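PDB 4XFK: putative branched chain amino acid ABC transporter, periplasmic amino acid-binding protein from Brucella ovis, which probably serves as the periplasmic receptor of an ABC transport system, binding branched-chain and other small amino acids for uptake. Local coordinates for residues A138-K150 / D171-Y185. The protein carries 1 engineered substitution. Residues are numbered along the deposited sequence; the frame is centred on the assembly and turned at random. Where two conformers were deposited one is given.
Engineered in segment 138-150: Arg-141 (natural residue His).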
loop_
_atom_site.group_PDB
_atom_site.type_symbol
_atom_site.label_atom_id
_atom_site.label_comp_id
_atom_site.label_asym_id
_atom_site.label_seq_id
_atom_site.Cartn_x
_atom_site.Cartn_y
_atom_site.Cartn_z
ATOM N N ALA A 138 3.114 7.372 3.501
ATOM C CA ALA A 138 3.109 7.622 4.941
ATOM C C ALA A 138 2.263 8.829 5.330
ATOM O O ALA A 138 1.576 8.812 6.351
ATOM C CB ALA A 138 4.532 7.799 5.452
ATOM N N ALA A 139 2.321 9.874 4.515
ATOM C CA ALA A 139 1.583 11.098 4.815
ATOM C C ALA A 139 0.079 10.872 4.736
ATOM O O ALA A 139 -0.671 11.281 5.622
ATOM C CB ALA A 139 2.014 12.233 3.886
ATOM N N ILE A 140 -0.362 10.210 3.675
ATOM C CA ILE A 140 -1.780 9.932 3.513
ATOM C C ILE A 140 -2.284 9.014 4.635
ATOM O O ILE A 140 -3.331 9.277 5.238
ATOM C CB ILE A 140 -2.066 9.295 2.136
ATOM C CG1 ILE A 140 -1.684 10.266 1.003
ATOM C CG2 ILE A 140 -3.520 8.854 2.044
ATOM C CD1 ILE A 140 -1.725 9.640 -0.391
ATOM N N ARG A 141 -1.545 7.937 4.911
ATOM C CA ARG A 141 -1.942 6.999 5.960
ATOM C C ARG A 141 -2.149 7.701 7.302
ATOM O O ARG A 141 -3.175 7.517 7.969
ATOM C CB ARG A 141 -0.886 5.906 6.157
ATOM C CG ARG A 141 -0.763 4.884 5.037
ATOM C CD ARG A 141 -1.932 3.927 4.940
ATOM N NE ARG A 141 -1.585 2.854 4.013
ATOM C CZ ARG A 141 -2.382 1.836 3.702
ATOM N NH1 ARG A 141 -3.580 1.724 4.260
ATOM N NH2 ARG A 141 -1.979 0.927 2.824
ATOM N N PHE A 142 -1.161 8.490 7.714
ATOM C CA PHE A 142 -1.150 8.947 9.097
ATOM C C PHE A 142 -1.888 10.243 9.358
ATOM O O PHE A 142 -2.400 10.444 10.452
ATOM C CB PHE A 142 0.235 8.790 9.739
ATOM C CG PHE A 142 0.535 7.354 10.003
ATOM C CD1 PHE A 142 0.100 6.754 11.180
ATOM C CD2 PHE A 142 1.097 6.558 9.012
ATOM C CE1 PHE A 142 0.286 5.402 11.396
ATOM C CE2 PHE A 142 1.282 5.194 9.218
ATOM C CZ PHE A 142 0.861 4.615 10.402
ATOM N N LYS A 143 -2.025 11.085 8.341
ATOM C CA LYS A 143 -2.942 12.211 8.422
ATOM C C LYS A 143 -4.368 11.692 8.538
ATOM O O LYS A 143 -5.124 12.089 9.425
ATOM C CB LYS A 143 -2.834 13.084 7.175
ATOM C CG LYS A 143 -3.993 14.056 7.031
ATOM C CD LYS A 143 -4.040 14.708 5.651
ATOM C CE LYS A 143 -4.591 13.770 4.574
ATOM N NZ LYS A 143 -3.534 12.960 3.904
ATOM N N THR A 144 -4.745 10.785 7.630
ATOM C CA THR A 144 -6.125 10.307 7.631
ATOM C C THR A 144 -6.493 9.519 8.886
ATOM O O THR A 144 -7.584 9.711 9.421
ATOM C CB THR A 144 -6.528 9.521 6.347
ATOM O OG1 THR A 144 -5.705 8.360 6.195
ATOM C CG2 THR A 144 -6.418 10.393 5.096
ATOM N N VAL A 145 -5.604 8.649 9.367
ATOM C CA VAL A 145 -5.955 7.866 10.546
ATOM C C VAL A 145 -6.158 8.775 11.758
ATOM O O VAL A 145 -7.121 8.616 12.517
ATOM C CB VAL A 145 -4.960 6.697 10.836
ATOM C CG1 VAL A 145 -3.669 7.181 11.504
ATOM C CG2 VAL A 145 -5.642 5.632 11.672
ATOM N N ALA A 146 -5.279 9.761 11.921
ATOM C CA ALA A 146 -5.368 10.654 13.070
ATOM C C ALA A 146 -6.572 11.597 12.943
ATOM O O ALA A 146 -7.329 11.789 13.902
ATOM C CB ALA A 146 -4.072 11.451 13.221
ATOM N N GLN A 147 -6.755 12.185 11.765
ATOM C CA GLN A 147 -7.880 13.090 11.558
ATOM C C GLN A 147 -9.223 12.375 11.707
ATOM O O GLN A 147 -10.167 12.932 12.265
ATOM C CB GLN A 147 -7.792 13.784 10.202
ATOM C CG GLN A 147 -8.849 14.855 10.006
ATOM C CD GLN A 147 -8.657 16.024 10.941
ATOM O OE1 GLN A 147 -7.543 16.525 11.108
ATOM N NE2 GLN A 147 -9.739 16.459 11.572
ATOM N N GLY A 148 -9.313 11.148 11.202
ATOM C CA GLY A 148 -10.525 10.357 11.348
ATOM C C GLY A 148 -10.865 10.102 12.806
ATOM O O GLY A 148 -12.006 10.272 13.231
ATOM N N MET A 149 -9.863 9.708 13.586
ATOM C CA MET A 149 -10.054 9.537 15.027
ATOM C C MET A 149 -10.505 10.843 15.693
ATOM O O MET A 149 -11.414 10.842 16.533
ATOM C CB MET A 149 -8.780 9.012 15.677
ATOM C CG MET A 149 -8.441 7.609 15.214
ATOM S SD MET A 149 -6.879 7.001 15.859
ATOM C CE MET A 149 -7.312 6.769 17.588
ATOM N N LYS A 150 -9.883 11.957 15.306
ATOM C CA LYS A 150 -10.272 13.268 15.820
ATOM C C LYS A 150 -11.730 13.594 15.488
ATOM O O LYS A 150 -12.476 14.048 16.355
ATOM C CB LYS A 150 -9.339 14.348 15.278
ATOM C CG LYS A 150 -9.665 15.750 15.771
ATOM C CD LYS A 150 -8.636 16.734 15.244
ATOM C CE LYS A 150 -8.886 18.148 15.740
ATOM N NZ LYS A 150 -7.715 19.025 15.438
ATOM N N ASP A 171 9.588 7.528 8.027
ATOM C CA ASP A 171 8.603 8.445 7.466
ATOM C C ASP A 171 7.326 8.496 8.305
ATOM O O ASP A 171 6.723 9.566 8.463
ATOM C CB ASP A 171 8.237 8.057 6.031
ATOM C CG ASP A 171 9.327 8.372 5.026
ATOM O OD1 ASP A 171 10.221 9.188 5.319
ATOM O OD2 ASP A 171 9.266 7.810 3.916
ATOM N N VAL A 172 6.896 7.350 8.835
ATOM C CA VAL A 172 5.724 7.348 9.702
ATOM C C VAL A 172 5.992 8.177 10.958
ATOM O O VAL A 172 5.189 9.040 11.325
ATOM C CB VAL A 172 5.263 5.915 10.087
ATOM C CG1 VAL A 172 4.141 5.985 11.124
ATOM C CG2 VAL A 172 4.810 5.147 8.845
ATOM N N GLU A 173 7.112 7.916 11.620
ATOM C CA GLU A 173 7.444 8.698 12.803
ATOM C C GLU A 173 7.479 10.194 12.498
ATOM O O GLU A 173 6.903 11.002 13.233
ATOM C CB GLU A 173 8.786 8.273 13.394
ATOM C CG GLU A 173 9.121 9.049 14.669
ATOM C CD GLU A 173 10.469 8.693 15.252
ATOM O OE1 GLU A 173 10.584 7.622 15.876
ATOM O OE2 GLU A 173 11.409 9.502 15.103
ATOM N N ASN A 174 8.155 10.572 11.415
ATOM C CA ASN A 174 8.277 11.985 11.072
ATOM C C ASN A 174 6.910 12.605 10.777
ATOM O O ASN A 174 6.634 13.736 11.161
ATOM C CB ASN A 174 9.235 12.188 9.894
ATOM C CG ASN A 174 10.688 11.926 10.264
ATOM O OD1 ASN A 174 11.058 11.953 11.437
ATOM N ND2 ASN A 174 11.520 11.688 9.256
ATOM N N THR A 175 6.049 11.846 10.110
ATOM C CA THR A 175 4.692 12.293 9.804
ATOM C C THR A 175 3.856 12.483 11.069
ATOM O O THR A 175 3.216 13.517 11.253
ATOM C CB THR A 175 3.987 11.281 8.888
ATOM O OG1 THR A 175 4.696 11.181 7.648
ATOM C CG2 THR A 175 2.554 11.710 8.615
ATOM N N VAL A 176 3.881 11.488 11.950
ATOM C CA VAL A 176 3.130 11.549 13.196
ATOM C C VAL A 176 3.583 12.744 14.052
ATOM O O VAL A 176 2.757 13.473 14.600
ATOM C CB VAL A 176 3.260 10.217 13.973
ATOM C CG1 VAL A 176 2.787 10.370 15.410
ATOM C CG2 VAL A 176 2.490 9.107 13.258
ATOM N N VAL A 177 4.894 12.959 14.133
ATOM C CA VAL A 177 5.449 14.104 14.853
ATOM C C VAL A 177 5.051 15.426 14.191
ATOM O O VAL A 177 4.669 16.367 14.874
ATOM C CB VAL A 177 6.986 14.000 14.949
ATOM C CG1 VAL A 177 7.605 15.318 15.414
ATOM C CG2 VAL A 177 7.373 12.858 15.875
ATOM N N ALA A 178 5.119 15.486 12.861
ATOM C CA ALA A 178 4.795 16.714 12.134
ATOM C C ALA A 178 3.336 17.130 12.296
ATOM O O ALA A 178 3.032 18.324 12.309
ATOM C CB ALA A 178 5.150 16.582 10.654
ATOM N N ASN A 179 2.443 16.150 12.431
ATOM C CA ASN A 179 1.007 16.417 12.513
ATOM C C ASN A 179 0.488 16.663 13.932
ATOM O O ASN A 179 -0.678 17.024 14.118
ATOM C CB ASN A 179 0.214 15.265 11.884
ATOM C CG ASN A 179 0.390 15.182 10.383
ATOM O OD1 ASN A 179 0.693 16.176 9.727
ATOM N ND2 ASN A 179 0.195 13.993 9.830
ATOM N N ALA A 180 1.349 16.463 14.924
ATOM C CA ALA A 180 0.942 16.501 16.328
ATOM C C ALA A 180 0.291 17.826 16.722
ATOM O O ALA A 180 -0.780 17.851 17.347
ATOM C CB ALA A 180 2.137 16.221 17.219
ATOM N N LYS A 181 0.931 18.926 16.341
ATOM C CA LYS A 181 0.471 20.251 16.748
ATOM C C LYS A 181 -0.915 20.581 16.202
ATOM O O LYS A 181 -1.798 21.022 16.945
ATOM C CB LYS A 181 1.480 21.314 16.310
ATOM N N GLU A 182 -1.106 20.365 14.906
ATOM C CA GLU A 182 -2.375 20.683 14.259
ATOM C C GLU A 182 -3.506 19.724 14.634
ATOM O O GLU A 182 -4.616 20.152 14.969
ATOM C CB GLU A 182 -2.206 20.699 12.740
ATOM C CG GLU A 182 -3.518 20.850 11.988
ATOM C CD GLU A 182 -3.325 20.899 10.486
ATOM O OE1 GLU A 182 -2.159 20.973 10.040
ATOM O OE2 GLU A 182 -4.337 20.861 9.753
ATOM N N ILE A 183 -3.237 18.425 14.574
ATOM C CA ILE A 183 -4.295 17.468 14.854
ATOM C C ILE A 183 -4.605 17.406 16.350
ATOM O O ILE A 183 -5.768 17.344 16.745
ATOM C CB ILE A 183 -3.995 16.097 14.240
ATOM C CG1 ILE A 183 -3.765 16.265 12.734
ATOM C CG2 ILE A 183 -5.146 15.143 14.496
ATOM C CD1 ILE A 183 -3.633 14.966 11.955
ATOM N N GLY A 184 -3.578 17.453 17.188
ATOM C CA GLY A 184 -3.819 17.604 18.610
ATOM C C GLY A 184 -3.507 16.431 19.505
ATOM O O GLY A 184 -4.347 15.976 20.288
ATOM N N TYR A 185 -2.281 15.950 19.412
ATOM C CA TYR A 185 -1.788 14.986 20.372
ATOM C C TYR A 185 -0.350 15.355 20.678
ATOM O O TYR A 185 0.306 16.041 19.891
ATOM C CB TYR A 185 -1.900 13.555 19.830
ATOM C CG TYR A 185 -1.341 13.389 18.434
ATOM C CD1 TYR A 185 0.011 13.146 18.234
ATOM C CD2 TYR A 185 -2.164 13.483 17.312
ATOM C CE1 TYR A 185 0.537 13.006 16.964
ATOM C CE2 TYR A 185 -1.649 13.341 16.035
ATOM C CZ TYR A 185 -0.300 13.103 15.869
ATOM O OH TYR A 185 0.219 12.970 14.605
HETATM O O HOH W 1 0.379 13.722 6.936
HETATM O O HOH W 2 -0.396 11.943 11.910
#
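Val-172 lays CG1 over the centre of one face of the Phe-142 ring, a CH-pi contact 3.6 Å from the centroid, while Ala-138 O lies at the ring edge in its plane; Val-176 CG2 approaches CD1 obliquely from the same side as Val-172. On Tyr-185, Ala-180 CA covers one face toward the rim, and Ala-146 CB comes in obliquely at CE2. The two helices, crossing at -42°, are neighbours on one side of the alpha/beta lobe of a periplasmic binding protein, consecutive and joined through strand 158-164; Phe-142, Ala-146 and Val-176 also touch Phe-217 of strand 215-218. With its CG beside the backbone N (chi1 -72°), Phe-142 turns that one face to Val-172. Further along, Ile-183 CD1 packs on Ala-146 CB at 3.8 Å. Midway, two waters join the helices: Asn-179 ND2 gives hydrogen bonds to both, one donating to Ala-139 O, the other to Tyr-185 OH and, weakly, to Phe-142 O. That hydroxyl donates in turn to Val-176 O (2.6 Å), in the carbonyl plane on a lone pair. At the exposed end, Lys-150, extended throughout, sends NZ to Ile-183 O at 2.9 Å, from above the carbonyl plane.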